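L-asparaginase 1 (Escherichia coli, PDB 6NXC) hydrolyses L-asparagine to L-aspartate and ammonium as an allosteric homotetramer that L-asparagine itself activates at a second site. Local coordinates at residues M114-S119 against A324-L329; L175-R180 against P198-A203; P229-V234 against R251-A256; G233-Y238 against L257-Y262. The protein carries 1 engineered substitution. All coordinates share one frame; numbering follows the deposited sequence. Where two conformers were deposited one is given.

Contact 1 (M114-S119 against A324-L329); sequences MAYTAS and ATLTKL
S119 and A324 bring the helices 114-119 and 324-329 closest, with their CA atoms 5.3 Å apart. The short axes approach to 8.8 Å and cross at -42°, the two helices running in broadly the same direction. This is buried helix-helix packing, and it joins the N-terminal and C-terminal parts of the two-domain asparaginase fold near the centre of the chain. No hydrogen bond spans the interface, so the fit depends on side-chain shape and on polar atoms that are satisfied locally.

T327 points toward the other helix and touches it with both branches. These take different roles: CG2 reaches over to Y116 O at 3.5 Å, while OG1 lies 3.4 Å from S119 CB. A chi1 of 60° sets OG1 between the backbone N and the carbonyl carbon of T327, from where it hydrogen-bonds to E323 O, one turn back in its own helix. The hydroxyl therefore presents itself to S119 as a packing surface. Next to it in the sequence, L326 has CG anti to its backbone N (chi1 -176°), and its CD2 meets Y116 CD2 obliquely at 4.1 Å. The far end of that tyrosine belongs to the tetramer, since its OH hydrogen-bonds to Q292 of the second subunit, and Y238 of that subunit also packs on L326.

S119 shows how a hydroxyl can be kept at a helix interface. Its OG folds back to donate to A115 O at 2.8 Å, and that carbonyl also accepts the helical hydrogen bond from S119 N.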
loop_
_atom_site.group_PDB
_atom_site.type_symbol
_atom_site.label_atom_id
_atom_site.label_comp_id
_atom_site.label_asym_id
_atom_site.label_seq_id
_atom_site.Cartn_x
_atom_site.Cartn_y
_atom_site.Cartn_z
ATOM N N MET B 114 4.165 23.253 2.368
ATOM C CA MET B 114 4.595 23.093 0.938
ATOM C C MET B 114 3.391 22.811 0.026
ATOM O O MET B 114 3.407 23.316 -1.088
ATOM C CB MET B 114 5.491 21.876 0.779
ATOM C CG MET B 114 6.312 21.978 -0.454
ATOM S SD MET B 114 7.367 20.430 -0.656
ATOM C CE MET B 114 8.462 20.665 0.638
ATOM N N ALA B 115 2.428 22.016 0.494
ATOM C CA ALA B 115 1.287 21.725 -0.373
ATOM C C ALA B 115 0.424 22.977 -0.556
ATOM O O ALA B 115 -0.252 23.059 -1.646
ATOM C CB ALA B 115 0.544 20.525 0.140
ATOM N N TYR B 116 0.313 23.858 0.455
ATOM C CA TYR B 116 -0.452 25.092 0.284
ATOM C C TYR B 116 0.251 25.936 -0.786
ATOM O O TYR B 116 -0.418 26.506 -1.680
ATOM C CB TYR B 116 -0.713 25.851 1.575
ATOM C CG TYR B 116 -1.491 25.102 2.647
ATOM C CD1 TYR B 116 -0.869 24.257 3.494
ATOM C CD2 TYR B 116 -2.854 25.297 2.844
ATOM C CE1 TYR B 116 -1.540 23.612 4.537
ATOM C CE2 TYR B 116 -3.540 24.667 3.866
ATOM C CZ TYR B 116 -2.870 23.881 4.761
ATOM O OH TYR B 116 -3.534 23.199 5.765
ATOM N N THR B 117 1.574 26.065 -0.710
ATOM C CA THR B 117 2.259 26.910 -1.679
ATOM C C THR B 117 2.113 26.371 -3.093
ATOM O O THR B 117 1.913 27.093 -4.040
ATOM C CB THR B 117 3.743 27.086 -1.340
ATOM O OG1 THR B 117 3.774 27.766 -0.092
ATOM C CG2 THR B 117 4.453 27.936 -2.352
ATOM N N ALA B 118 2.286 25.076 -3.278
ATOM C CA ALA B 118 2.185 24.493 -4.610
ATOM C C ALA B 118 0.798 24.741 -5.126
ATOM O O ALA B 118 0.619 25.030 -6.351
ATOM C CB ALA B 118 2.526 23.017 -4.526
ATOM N N SER B 119 -0.203 24.535 -4.322
ATOM C CA SER B 119 -1.617 24.749 -4.718
ATOM C C SER B 119 -1.818 26.234 -5.103
ATOM O O SER B 119 -2.378 26.525 -6.203
ATOM C CB SER B 119 -2.545 24.356 -3.574
ATOM O OG SER B 119 -2.404 22.941 -3.357
ATOM N N ALA B 324 -6.036 22.895 -1.745
ATOM C CA ALA B 324 -6.449 23.410 -3.048
ATOM C C ALA B 324 -7.643 24.379 -2.870
ATOM O O ALA B 324 -7.770 25.403 -3.587
ATOM C CB ALA B 324 -6.793 22.294 -3.991
ATOM N N THR B 325 -8.627 23.985 -2.062
ATOM C CA THR B 325 -9.842 24.825 -1.849
ATOM C C THR B 325 -9.497 26.227 -1.241
ATOM O O THR B 325 -10.004 27.296 -1.707
ATOM C CB THR B 325 -10.848 24.081 -0.953
ATOM O OG1 THR B 325 -11.140 22.869 -1.682
ATOM C CG2 THR B 325 -12.097 24.902 -0.758
ATOM N N LEU B 326 -8.678 26.277 -0.188
ATOM C CA LEU B 326 -8.239 27.497 0.446
ATOM C C LEU B 326 -7.589 28.388 -0.617
ATOM O O LEU B 326 -7.932 29.608 -0.660
ATOM C CB LEU B 326 -7.286 27.167 1.608
ATOM C CG LEU B 326 -6.887 28.414 2.358
ATOM C CD1 LEU B 326 -8.039 28.913 3.218
ATOM C CD2 LEU B 326 -5.620 28.275 3.151
ATOM N N THR B 327 -6.604 27.824 -1.379
ATOM C CA THR B 327 -5.822 28.665 -2.280
ATOM C C THR B 327 -6.747 29.080 -3.431
ATOM O O THR B 327 -6.594 30.149 -3.900
ATOM C CB THR B 327 -4.498 28.013 -2.637
ATOM O OG1 THR B 327 -4.846 26.783 -3.265
ATOM C CG2 THR B 327 -3.673 27.784 -1.414
ATOM N N LYS B 328 -7.672 28.219 -3.902
ATOM C CA LYS B 328 -8.572 28.517 -5.003
ATOM C C LYS B 328 -9.482 29.698 -4.588
ATOM O O LYS B 328 -9.747 30.582 -5.411
ATOM C CB LYS B 328 -9.443 27.311 -5.335
ATOM C CG LYS B 328 -10.119 27.368 -6.702
ATOM C CD LYS B 328 -10.832 26.064 -7.001
ATOM C CE LYS B 328 -11.506 26.085 -8.320
ATOM N NZ LYS B 328 -12.165 24.788 -8.596
ATOM N N LEU B 329 -9.948 29.705 -3.320
ATOM C CA LEU B 329 -10.840 30.822 -2.828
ATOM C C LEU B 329 -10.015 32.108 -2.782
ATOM O O LEU B 329 -10.504 33.102 -3.225
ATOM C CB LEU B 329 -11.378 30.485 -1.454
ATOM C CG LEU B 329 -12.496 29.462 -1.523
ATOM C CD1 LEU B 329 -12.729 28.897 -0.150
ATOM C CD2 LEU B 329 -13.739 30.155 -2.068
#

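Contact 2 (L175-R180 against P198-A203); sequences LYRGNR and PPLLEA
L175 and L201 lie side by side and point the same way from an antiparallel, hydrogen-bonded pair, with L175 CB 3.9 Å from L201 CB. L200 faces L175 too, so two consecutive residues stand opposite one: a classic beta bulge. L175 O marks the irregularity. It takes a hydrogen bond of 2.7 Å from L200 N and a weak one of 3.4 Å from L201 N, while L175 N donates to L201 O at 3.0 Å.

The extra residue, L200, turns its side chain along the opposing backbone. With CG anti to the carbonyl carbon (chi1 -60°), its CD1 lies against the chain at R177, 3.8 Å from R177 N. The R177 amide hydrogen is taken by a water, which accepts from R177 N at 2.9 Å and donates to P198 O, bridging the segments where direct pairing has ended. Y176 projects to the other face; the Y176 and P199 side chains lie alongside one another, pointing the same way, with Y176 CD1 4.2 Å from P199 CB. R177 carries its guanidinium to a salt bridge with E166.

In the large mixed sheet, strand 174-177 is flanked by strands 167-171 and 201-203 and runs antiparallel to both. L175 packs on T168 and F170 of the former, and beyond 201-203 the antiparallel run continues with 207-209, the last strand on that side within this chain.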
loop_
_atom_site.group_PDB
_atom_site.type_symbol
_atom_site.label_atom_id
_atom_site.label_comp_id
_atom_site.label_asym_id
_atom_site.label_seq_id
_atom_site.Cartn_x
_atom_site.Cartn_y
_atom_site.Cartn_z
ATOM N N LEU B 175 6.782 12.585 -8.390
ATOM C CA LEU B 175 6.302 13.904 -8.757
ATOM C C LEU B 175 4.789 13.911 -8.708
ATOM O O LEU B 175 4.171 13.159 -9.507
ATOM C CB LEU B 175 6.817 14.283 -10.129
ATOM C CG LEU B 175 6.628 15.741 -10.550
ATOM C CD1 LEU B 175 7.483 16.692 -9.790
ATOM C CD2 LEU B 175 6.715 15.889 -12.062
ATOM N N TYR B 176 4.226 14.868 -7.952
ATOM C CA TYR B 176 2.774 15.011 -7.764
ATOM C C TYR B 176 2.284 16.308 -8.423
ATOM O O TYR B 176 3.033 17.304 -8.438
ATOM C CB TYR B 176 2.435 15.030 -6.289
ATOM C CG TYR B 176 2.871 13.799 -5.532
ATOM C CD1 TYR B 176 2.176 12.607 -5.576
ATOM C CD2 TYR B 176 3.993 13.824 -4.740
ATOM C CE1 TYR B 176 2.572 11.510 -4.824
ATOM C CE2 TYR B 176 4.449 12.716 -4.035
ATOM C CZ TYR B 176 3.675 11.573 -4.004
ATOM O OH TYR B 176 4.135 10.472 -3.314
ATOM N N ARG B 177 1.029 16.282 -8.866
ATOM C CA ARG B 177 0.363 17.565 -9.200
ATOM C C ARG B 177 0.235 18.391 -7.927
ATOM O O ARG B 177 -0.301 17.911 -6.946
ATOM C CB ARG B 177 -0.980 17.285 -9.836
ATOM C CG ARG B 177 -1.683 18.566 -10.199
ATOM C CD ARG B 177 -2.982 18.416 -11.011
ATOM N NE ARG B 177 -2.612 17.971 -12.384
ATOM C CZ ARG B 177 -3.360 17.255 -13.183
ATOM N NH1 ARG B 177 -4.591 16.955 -12.838
ATOM N NH2 ARG B 177 -2.858 16.853 -14.356
ATOM N N GLY B 178 0.766 19.598 -7.906
ATOM C CA GLY B 178 0.801 20.446 -6.682
ATOM C C GLY B 178 -0.533 20.608 -6.013
ATOM O O GLY B 178 -0.547 20.462 -4.754
ATOM N N ASN B 179 -1.578 20.912 -6.808
ATOM C CA ASN B 179 -2.906 21.242 -6.253
ATOM C C ASN B 179 -3.662 19.973 -5.913
ATOM O O ASN B 179 -4.900 20.111 -5.638
ATOM C CB ASN B 179 -3.677 22.219 -7.120
ATOM C CG ASN B 179 -3.843 21.708 -8.540
ATOM O OD1 ASN B 179 -4.005 20.473 -8.730
ATOM N ND2 ASN B 179 -4.128 22.653 -9.459
ATOM N N ARG B 180 -3.007 18.785 -5.970
ATOM C CA ARG B 180 -3.628 17.552 -5.471
ATOM C C ARG B 180 -2.939 17.006 -4.233
ATOM O O ARG B 180 -3.333 15.953 -3.795
ATOM C CB ARG B 180 -3.558 16.527 -6.619
ATOM C CG ARG B 180 -4.449 16.909 -7.772
ATOM C CD ARG B 180 -5.951 16.689 -7.422
ATOM N NE ARG B 180 -6.717 16.583 -8.636
ATOM C CZ ARG B 180 -7.825 15.883 -8.742
ATOM N NH1 ARG B 180 -8.419 15.726 -9.898
ATOM N NH2 ARG B 180 -8.329 15.292 -7.672
ATOM N N PRO B 198 -3.231 9.848 -9.202
ATOM C CA PRO B 198 -1.926 9.216 -9.161
ATOM C C PRO B 198 -0.812 10.240 -9.476
ATOM O O PRO B 198 -1.055 11.360 -9.884
ATOM C CB PRO B 198 -1.979 8.197 -10.319
ATOM C CG PRO B 198 -3.522 7.970 -10.490
ATOM C CD PRO B 198 -4.108 9.388 -10.320
ATOM N N PRO B 199 0.408 9.884 -9.096
ATOM C CA PRO B 199 1.579 10.710 -9.322
ATOM C C PRO B 199 1.772 10.886 -10.795
ATOM O O PRO B 199 1.217 10.145 -11.626
ATOM C CB PRO B 199 2.771 9.963 -8.758
ATOM C CG PRO B 199 2.240 8.689 -8.214
ATOM C CD PRO B 199 0.747 8.571 -8.508
ATOM N N LEU B 200 2.422 11.950 -11.172
ATOM C CA LEU B 200 2.697 12.232 -12.588
ATOM C C LEU B 200 3.930 11.381 -13.038
ATOM O O LEU B 200 4.038 11.058 -14.227
ATOM C CB LEU B 200 2.924 13.728 -12.797
ATOM C CG LEU B 200 1.754 14.623 -12.406
ATOM C CD1 LEU B 200 2.140 16.055 -12.480
ATOM C CD2 LEU B 200 0.520 14.362 -13.231
ATOM N N LEU B 201 4.942 11.193 -12.204
ATOM C CA LEU B 201 6.215 10.538 -12.574
ATOM C C LEU B 201 6.630 9.741 -11.344
ATOM O O LEU B 201 6.382 10.207 -10.210
ATOM C CB LEU B 201 7.429 11.457 -12.767
ATOM C CG LEU B 201 7.494 12.459 -13.890
ATOM C CD1 LEU B 201 8.808 13.234 -13.752
ATOM C CD2 LEU B 201 7.316 11.739 -15.228
ATOM N N GLU B 202 7.284 8.605 -11.535
ATOM C CA GLU B 202 7.908 7.848 -10.414
ATOM C C GLU B 202 9.354 7.560 -10.826
ATOM O O GLU B 202 9.573 7.273 -11.979
ATOM C CB GLU B 202 7.100 6.604 -10.088
ATOM C CG GLU B 202 5.692 6.839 -9.690
ATOM C CD GLU B 202 4.868 5.594 -9.378
ATOM O OE1 GLU B 202 5.055 4.533 -10.084
ATOM O OE2 GLU B 202 4.040 5.686 -8.405
ATOM N N ALA B 203 10.300 7.691 -9.911
ATOM C CA ALA B 203 11.717 7.477 -10.193
ATOM C C ALA B 203 12.124 6.099 -9.634
ATOM O O ALA B 203 11.831 5.857 -8.456
ATOM C CB ALA B 203 12.550 8.576 -9.601
HETATM O O HOH W 1 -0.427 13.817 -8.519
#

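Contact 3 (P229-V234 against R251-A256); sequences PQPIGV and RQPVKA
Backbone hydrogen bonds tie P231 and G233 to the chain that leads into strand 256-261. K255 N donates to P231 O at 2.8 Å with an almost straight N-H...O angle of 171°, and G233 N donates to A256 O at 3.1 Å. I232 sits between these bonds, in a parallel bridge with A256. Its CA also makes a CA-H...O contact of 3.4 Å with A256 O.

One side-chain hydrogen bond is added near the surface. K255 NZ approaches Q230 OE1 at 2.7 Å in the plane of the amide, on a lone pair. Both chains bend to achieve this, the glutamine at chi2 (-72°) and the lysine at chi3.

Apolar contacts accompany these bonds. The rings of P231 and P253 cross at about a right angle, P231 CG resting 3.7 Å from P253 CB, and the aliphatic part of K255 passes obliquely beside P231. On the side facing helix 322-333, whose L329 and H330 pack on I232, I232 CG1 faces A256 CB at 4.3 Å.

Such pairing belongs to a beta-alpha-beta crossover, at the point where the chain returning from helix 243-250 enters strand 256-261, parallel beside strand 232-236.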
loop_
_atom_site.group_PDB
_atom_site.type_symbol
_atom_site.label_atom_id
_atom_site.label_comp_id
_atom_site.label_asym_id
_atom_site.label_seq_id
_atom_site.Cartn_x
_atom_site.Cartn_y
_atom_site.Cartn_z
ATOM N N PRO B 229 -4.449 38.400 0.919
ATOM C CA PRO B 229 -5.156 37.973 2.132
ATOM C C PRO B 229 -6.675 38.167 2.035
ATOM O O PRO B 229 -7.232 39.101 1.451
ATOM C CB PRO B 229 -4.583 38.784 3.270
ATOM C CG PRO B 229 -3.421 39.492 2.724
ATOM C CD PRO B 229 -3.551 39.533 1.218
ATOM N N GLN B 230 -7.376 37.151 2.490
ATOM C CA GLN B 230 -8.854 37.127 2.402
ATOM C C GLN B 230 -9.309 36.420 3.655
ATOM O O GLN B 230 -8.683 35.393 3.975
ATOM C CB GLN B 230 -9.326 36.298 1.219
ATOM C CG GLN B 230 -8.868 36.834 -0.127
ATOM C CD GLN B 230 -9.595 38.101 -0.503
ATOM O OE1 GLN B 230 -10.606 38.473 0.120
ATOM N NE2 GLN B 230 -9.136 38.714 -1.574
ATOM N N PRO B 231 -10.339 36.915 4.391
ATOM C CA PRO B 231 -10.765 36.217 5.614
ATOM C C PRO B 231 -11.587 35.001 5.156
ATOM O O PRO B 231 -12.764 35.047 4.635
ATOM C CB PRO B 231 -11.573 37.283 6.357
ATOM C CG PRO B 231 -12.172 38.111 5.207
ATOM C CD PRO B 231 -11.050 38.207 4.186
ATOM N N ILE B 232 -11.029 33.841 5.450
ATOM C CA ILE B 232 -11.688 32.521 5.151
ATOM C C ILE B 232 -11.634 31.675 6.405
ATOM O O ILE B 232 -10.534 31.566 6.973
ATOM C CB ILE B 232 -10.934 31.791 4.014
ATOM C CG1 ILE B 232 -10.861 32.693 2.783
ATOM C CG2 ILE B 232 -11.555 30.408 3.713
ATOM C CD1 ILE B 232 -9.999 32.232 1.636
ATOM N N GLY B 233 -12.767 31.155 6.817
ATOM C CA GLY B 233 -12.873 30.271 7.987
ATOM C C GLY B 233 -12.914 28.799 7.585
ATOM O O GLY B 233 -13.412 28.477 6.464
ATOM N N VAL B 234 -12.247 27.978 8.379
ATOM C CA VAL B 234 -12.142 26.535 8.080
ATOM C C VAL B 234 -12.833 25.825 9.257
ATOM O O VAL B 234 -12.266 25.772 10.345
ATOM C CB VAL B 234 -10.671 26.090 7.908
ATOM C CG1 VAL B 234 -10.628 24.606 7.696
ATOM C CG2 VAL B 234 -9.968 26.769 6.719
ATOM N N ARG B 251 -19.471 36.998 12.087
ATOM C CA ARG B 251 -18.824 38.206 12.703
ATOM C C ARG B 251 -17.437 38.511 12.102
ATOM O O ARG B 251 -16.768 37.614 11.599
ATOM C CB ARG B 251 -18.550 38.026 14.204
ATOM C CG ARG B 251 -19.733 37.577 15.047
ATOM C CD ARG B 251 -19.275 36.840 16.296
ATOM N NE ARG B 251 -18.839 37.723 17.371
ATOM C CZ ARG B 251 -18.750 37.389 18.662
ATOM N NH1 ARG B 251 -19.063 36.172 19.078
ATOM N NH2 ARG B 251 -18.358 38.290 19.545
ATOM N N GLN B 252 -16.993 39.766 12.183
ATOM C CA GLN B 252 -15.674 40.216 11.649
ATOM C C GLN B 252 -15.742 40.155 10.124
ATOM O O GLN B 252 -16.811 39.993 9.532
ATOM C CB GLN B 252 -14.538 39.382 12.267
ATOM C CG GLN B 252 -14.412 39.491 13.797
ATOM C CD GLN B 252 -13.001 39.417 14.359
ATOM O OE1 GLN B 252 -12.106 38.768 13.817
ATOM N NE2 GLN B 252 -12.783 40.095 15.477
ATOM N N PRO B 253 -14.620 40.269 9.381
ATOM C CA PRO B 253 -14.702 39.990 7.947
ATOM C C PRO B 253 -14.702 38.449 7.879
ATOM O O PRO B 253 -13.828 37.864 8.566
ATOM C CB PRO B 253 -13.472 40.749 7.399
ATOM C CG PRO B 253 -12.430 40.749 8.557
ATOM C CD PRO B 253 -13.233 40.531 9.831
ATOM N N VAL B 254 -15.692 37.769 7.296
ATOM C CA VAL B 254 -15.415 36.436 6.644
ATOM C C VAL B 254 -16.050 36.476 5.275
ATOM O O VAL B 254 -17.170 37.037 5.190
ATOM C CB VAL B 254 -15.755 35.212 7.515
ATOM C CG1 VAL B 254 -16.499 34.136 6.784
ATOM C CG2 VAL B 254 -14.502 34.599 8.132
ATOM N N LYS B 255 -15.302 36.123 4.215
ATOM C CA LYS B 255 -15.767 36.134 2.808
ATOM C C LYS B 255 -16.145 34.730 2.314
ATOM O O LYS B 255 -16.787 34.601 1.287
ATOM C CB LYS B 255 -14.693 36.700 1.908
ATOM C CG LYS B 255 -14.625 38.228 2.007
ATOM C CD LYS B 255 -14.147 38.835 0.733
ATOM C CE LYS B 255 -13.269 40.031 0.979
ATOM N NZ LYS B 255 -12.484 40.347 -0.246
ATOM N N ALA B 256 -15.597 33.698 2.983
ATOM C CA ALA B 256 -15.794 32.309 2.548
ATOM C C ALA B 256 -15.615 31.417 3.763
ATOM O O ALA B 256 -14.995 31.812 4.724
ATOM C CB ALA B 256 -14.837 31.991 1.429
#

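Contact 4 (G233-Y238 against L257-Y262); sequences GVVTIY and LILRSY. With ASN (asparagine), chain O.
R260 and T236 meet edge-on: the guanidinium NH1 donates to T236 OG1 at 2.9 Å, with the hydroxyl practically in the plane of the group. Another part of its edge serves the bound asparagine, whose carboxylate atom O receives hydrogen bonds from R260 NE at 2.7 Å and R260 NH2 at 2.9 Å. A bend at chi3 (55°) turns the guanidinium so that both partners can be reached, and the threonine bond would help fix its rotation. The second flat group is the Y262 ring. I237 CG2 lies over one face, in a CH-pi contact 3.9 Å from the ring centroid, the two side chains crossing at about a right angle.

Behind these groups runs a regular parallel pairing. I258 N donates to G233 O and V235 N to I258 O, each at 2.8 Å; R260 N to V235 O and I237 N to R260 O carry the pattern on to the pocket. V234 and I258 share the R260 face, while V235 and L259 pack on the other, V235 CB being 4.1 Å from L259 CD2.

E323, V322, T291 and C293 also hydrogen-bond to the ligand, and the guanidinium of R260 of the second subunit comes close to this one. Parallel strands of a beta-alpha-beta unit thus deliver an arginine, from near their C-terminal ends, to the allosteric asparagine site.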
loop_
_atom_site.group_PDB
_atom_site.type_symbol
_atom_site.label_atom_id
_atom_site.label_comp_id
_atom_site.label_asym_id
_atom_site.label_seq_id
_atom_site.Cartn_x
_atom_site.Cartn_y
_atom_site.Cartn_z
ATOM N N GLY B 233 -12.767 31.155 6.817
ATOM C CA GLY B 233 -12.873 30.271 7.987
ATOM C C GLY B 233 -12.914 28.799 7.585
ATOM O O GLY B 233 -13.412 28.477 6.464
ATOM N N VAL B 234 -12.247 27.978 8.379
ATOM C CA VAL B 234 -12.142 26.535 8.080
ATOM C C VAL B 234 -12.833 25.825 9.257
ATOM O O VAL B 234 -12.266 25.772 10.345
ATOM C CB VAL B 234 -10.671 26.090 7.908
ATOM C CG1 VAL B 234 -10.628 24.606 7.696
ATOM C CG2 VAL B 234 -9.968 26.769 6.719
ATOM N N VAL B 235 -14.051 25.333 9.007
ATOM C CA VAL B 235 -14.891 24.649 10.008
ATOM C C VAL B 235 -14.828 23.133 9.867
ATOM O O VAL B 235 -15.021 22.663 8.825
ATOM C CB VAL B 235 -16.321 25.105 9.799
ATOM C CG1 VAL B 235 -17.225 24.486 10.829
ATOM C CG2 VAL B 235 -16.426 26.612 9.805
ATOM N N THR B 236 -14.407 22.458 10.902
ATOM C CA THR B 236 -14.404 21.026 11.006
ATOM C C THR B 236 -15.768 20.658 11.552
ATOM O O THR B 236 -16.125 21.115 12.646
ATOM C CB THR B 236 -13.264 20.526 11.859
ATOM O OG1 THR B 236 -12.086 20.913 11.125
ATOM C CG2 THR B 236 -13.370 19.001 11.978
ATOM N N ILE B 237 -16.449 19.769 10.890
ATOM C CA ILE B 237 -17.720 19.246 11.432
ATOM C C ILE B 237 -17.425 18.071 12.333
ATOM O O ILE B 237 -16.591 17.203 11.995
ATOM C CB ILE B 237 -18.637 18.783 10.295
ATOM C CG1 ILE B 237 -18.884 19.876 9.255
ATOM C CG2 ILE B 237 -19.899 18.201 10.874
ATOM C CD1 ILE B 237 -19.516 21.133 9.798
ATOM N N TYR B 238 -17.997 18.058 13.525
ATOM C CA TYR B 238 -17.746 16.993 14.490
ATOM C C TYR B 238 -18.957 16.904 15.414
ATOM O O TYR B 238 -19.697 17.881 15.503
ATOM C CB TYR B 238 -16.482 17.226 15.292
ATOM C CG TYR B 238 -16.427 18.559 15.970
ATOM C CD1 TYR B 238 -15.903 19.625 15.281
ATOM C CD2 TYR B 238 -16.906 18.753 17.263
ATOM C CE1 TYR B 238 -15.952 20.914 15.791
ATOM C CE2 TYR B 238 -16.831 20.015 17.840
ATOM C CZ TYR B 238 -16.447 21.097 17.062
ATOM O OH TYR B 238 -16.399 22.391 17.545
ATOM N N LEU B 257 -16.316 30.328 3.733
ATOM C CA LEU B 257 -16.215 29.291 4.743
ATOM C C LEU B 257 -15.954 27.969 4.005
ATOM O O LEU B 257 -16.724 27.615 3.096
ATOM C CB LEU B 257 -17.621 29.402 5.306
ATOM C CG LEU B 257 -17.742 29.362 6.790
ATOM C CD1 LEU B 257 -19.105 29.916 7.153
ATOM C CD2 LEU B 257 -17.572 27.887 7.131
ATOM N N ILE B 258 -15.035 27.155 4.531
ATOM C CA ILE B 258 -14.757 25.764 4.098
ATOM C C ILE B 258 -15.279 24.894 5.213
ATOM O O ILE B 258 -14.949 25.168 6.377
ATOM C CB ILE B 258 -13.263 25.555 3.860
ATOM C CG1 ILE B 258 -12.737 26.439 2.738
ATOM C CG2 ILE B 258 -13.005 24.113 3.592
ATOM C CD1 ILE B 258 -11.260 26.331 2.560
ATOM N N LEU B 259 -16.210 23.992 4.865
ATOM C CA LEU B 259 -16.746 22.995 5.785
ATOM C C LEU B 259 -16.000 21.683 5.499
ATOM O O LEU B 259 -16.064 21.163 4.387
ATOM C CB LEU B 259 -18.227 22.715 5.542
ATOM C CG LEU B 259 -19.148 23.910 5.557
ATOM C CD1 LEU B 259 -20.567 23.456 5.301
ATOM C CD2 LEU B 259 -19.051 24.715 6.821
ATOM N N ARG B 260 -15.310 21.194 6.492
ATOM C CA ARG B 260 -14.748 19.807 6.452
ATOM C C ARG B 260 -15.788 18.867 6.948
ATOM O O ARG B 260 -15.814 18.612 8.131
ATOM C CB ARG B 260 -13.454 19.733 7.231
ATOM C CG ARG B 260 -12.348 20.679 6.804
ATOM C CD ARG B 260 -11.012 20.558 7.528
ATOM N NE ARG B 260 -10.493 19.227 7.477
ATOM C CZ ARG B 260 -10.485 18.329 8.477
ATOM N NH1 ARG B 260 -10.909 18.648 9.706
ATOM N NH2 ARG B 260 -10.010 17.118 8.225
ATOM N N SER B 261 -16.640 18.372 6.075
ATOM C CA SER B 261 -17.797 17.543 6.497
ATOM C C SER B 261 -17.446 16.074 6.517
ATOM O O SER B 261 -16.369 15.652 6.040
ATOM C CB SER B 261 -18.936 17.704 5.496
ATOM O OG SER B 261 -19.316 19.026 5.473
ATOM N N TYR B 262 -18.407 15.287 6.940
ATOM C CA TYR B 262 -18.224 13.819 7.009
ATOM C C TYR B 262 -18.363 13.199 5.624
ATOM O O TYR B 262 -19.258 13.564 4.802
ATOM C CB TYR B 262 -19.291 13.214 7.921
ATOM C CG TYR B 262 -19.393 13.765 9.328
ATOM C CD1 TYR B 262 -18.343 13.896 10.194
ATOM C CD2 TYR B 262 -20.663 14.187 9.750
ATOM C CE1 TYR B 262 -18.522 14.361 11.497
ATOM C CE2 TYR B 262 -20.860 14.655 11.032
ATOM C CZ TYR B 262 -19.768 14.800 11.890
ATOM O OH TYR B 262 -19.947 15.177 13.190
HETATM N N ASN O . -9.499 16.229 3.261
HETATM C CA ASN O . -8.379 16.119 4.295
HETATM C C ASN O . -8.509 17.285 5.283
HETATM O O ASN O . -9.728 17.727 5.411
HETATM C CB ASN O . -7.010 16.098 3.595
HETATM C CG ASN O . -6.647 17.405 2.902
HETATM O OD1 ASN O . -7.525 18.144 2.499
HETATM N ND2 ASN O . -5.385 17.762 2.867
HETATM O OXT ASN O . -7.445 17.770 5.906
#

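In the fold
Of the four, contact 1 closes the longest loop, and the other three are nested within it, contact 2 coming before contacts 3 and 4. Contact 2 belongs to the large mixed sheet. Contacts 3 and 4, centred about 13 Å apart, share G233 and V234 and follow strands 232-236 and 256-261 of the four-stranded parallel sheet. Contact 1 lies between these regions, its centre about 15 Å from that of contact 2 and 16 Å from those of contacts 3 and 4, and it touches all three. Contacts 2 and 3 are about 31 Å apart between centres. Helix packing thus joins the region of the mixed sheet to that of the parallel sheet, and contacts 1, 3 and 4 also meet the second subunit.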